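Side-chain contact in pectate lyase II (Xanthomonas campestris pv. campestris, PDB 2QY1), which probably cleaves pectate by beta-elimination, as a secreted polysaccharide lyase of family 1: residues A[24-29]-A[41-46]. The protein carries 2 engineered substitutions. Sequence-based numbering, arbitrary orientation.
Sequences EAMQSA and LNYTGK
Met26, on the inner side of helix 23-32, bridges Leu41 and Tyr43, which are two positions apart on strand 39-43. Its CG sits anti to the backbone N (chi1 -174°) and the chain runs on extended through SD, which carries the side chain out from the helix to the strand; the bend comes at the last torsion, chi3 -71°. Midway along, CG of Met26 packs 3.8 Å from CD1 of Leu41. At the end, its CE lies 3.6 Å from CB of Tyr43 and 4.0 Å from CD1 of its ring, the two side chains crossing at about a right angle. One turn on, Ala29 CB meets the other Leu41 branch, CD2, at 3.6 Å, so Leu41 divides its two methyls between Met26 and Ala29. Tyr43 sends its hydroxyl to the carbonyl oxygen of Ala83 and sets its ring edge-to-face with Phe86, while the N of Gly45 lies over the centre of one face. Val20 and Val66 also touch Met26. Segments 24-29 and 41-43 run antiparallel, their axes 9.8 Å apart at closest approach. Here the helix connects parallel neighbours 18-20 and 39-43, and its apolar face, with Met26 and Ala29, covers the N-terminal end of the right-handed parallel beta-helix of pectate lyases.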
# COMPACT_ATOMS: atom_id res chain seq x y z
N GLU A 24 -14.58 -0.04 17.60
CA GLU A 24 -14.69 0.93 18.70
C GLU A 24 -13.71 0.65 19.84
O GLU A 24 -13.14 1.59 20.41
CB GLU A 24 -16.13 0.99 19.23
CG GLU A 24 -17.15 1.56 18.24
CD GLU A 24 -17.71 0.52 17.27
OE1 GLU A 24 -17.30 -0.67 17.34
OE2 GLU A 24 -18.58 0.88 16.45
N ALA A 25 -13.52 -0.62 20.17
CA ALA A 25 -12.56 -1.02 21.20
C ALA A 25 -11.13 -0.65 20.81
O ALA A 25 -10.35 -0.22 21.66
CB ALA A 25 -12.67 -2.51 21.49
N MET A 26 -10.80 -0.80 19.53
CA MET A 26 -9.47 -0.44 19.04
C MET A 26 -9.24 1.06 19.19
O MET A 26 -8.19 1.49 19.69
CB MET A 26 -9.28 -0.87 17.58
CG MET A 26 -7.86 -0.65 17.05
SD MET A 26 -7.62 -1.19 15.34
CE MET A 26 -7.68 -2.97 15.54
N GLN A 27 -10.22 1.86 18.76
CA GLN A 27 -10.13 3.32 18.86
C GLN A 27 -10.01 3.77 20.31
O GLN A 27 -9.17 4.62 20.63
CB GLN A 27 -11.33 3.99 18.19
CG GLN A 27 -11.18 5.51 18.04
CD GLN A 27 -9.99 5.89 17.17
OE1 GLN A 27 -9.98 5.62 15.97
NE2 GLN A 27 -9.00 6.54 17.77
N SER A 28 -10.84 3.20 21.19
CA SER A 28 -10.80 3.53 22.61
C SER A 28 -9.41 3.29 23.22
O SER A 28 -8.92 4.12 23.99
CB SER A 28 -11.86 2.74 23.38
OG SER A 28 -11.79 3.02 24.77
N ALA A 29 -8.79 2.17 22.86
CA ALA A 29 -7.46 1.83 23.36
C ALA A 29 -6.38 2.79 22.84
O ALA A 29 -5.45 3.13 23.57
CB ALA A 29 -7.11 0.39 23.00
N LEU A 41 -1.95 -3.85 19.94
CA LEU A 41 -3.36 -4.18 19.84
C LEU A 41 -3.58 -5.48 19.07
O LEU A 41 -3.18 -5.61 17.91
CB LEU A 41 -4.14 -3.03 19.18
CG LEU A 41 -4.02 -1.65 19.84
CD1 LEU A 41 -4.60 -0.57 18.95
CD2 LEU A 41 -4.67 -1.62 21.21
N ASN A 42 -4.20 -6.44 19.75
CA ASN A 42 -4.55 -7.72 19.14
C ASN A 42 -6.01 -7.68 18.70
O ASN A 42 -6.92 -7.80 19.53
CB ASN A 42 -4.29 -8.86 20.14
CG ASN A 42 -4.78 -10.21 19.64
OD1 ASN A 42 -5.46 -10.94 20.37
ND2 ASN A 42 -4.42 -10.56 18.42
N TYR A 43 -6.23 -7.49 17.40
CA TYR A 43 -7.58 -7.44 16.85
C TYR A 43 -8.16 -8.84 16.61
O TYR A 43 -7.62 -9.61 15.82
CB TYR A 43 -7.64 -6.61 15.56
CG TYR A 43 -9.00 -6.67 14.90
CD1 TYR A 43 -10.11 -6.09 15.51
CD2 TYR A 43 -9.18 -7.33 13.69
CE1 TYR A 43 -11.38 -6.15 14.92
CE2 TYR A 43 -10.44 -7.40 13.08
CZ TYR A 43 -11.53 -6.80 13.71
OH TYR A 43 -12.78 -6.87 13.12
N THR A 44 -9.27 -9.13 17.29
CA THR A 44 -9.85 -10.47 17.30
C THR A 44 -11.20 -10.57 16.58
O THR A 44 -11.75 -11.66 16.43
CB THR A 44 -10.06 -10.97 18.75
OG1 THR A 44 -11.00 -10.11 19.42
CG2 THR A 44 -8.75 -10.98 19.52
N GLY A 45 -11.72 -9.42 16.14
CA GLY A 45 -13.02 -9.38 15.45
C GLY A 45 -13.01 -10.18 14.17
O GLY A 45 -11.99 -10.24 13.48
N LYS A 46 -14.14 -10.81 13.86
CA LYS A 46 -14.26 -11.65 12.68
C LYS A 46 -15.47 -11.22 11.85
O LYS A 46 -16.53 -11.84 11.92
CB LYS A 46 -14.41 -13.13 13.06
CG LYS A 46 -13.28 -13.69 13.90
CD LYS A 46 -13.62 -15.07 14.46
CE LYS A 46 -13.60 -16.15 13.39
NZ LYS A 46 -12.22 -16.45 12.92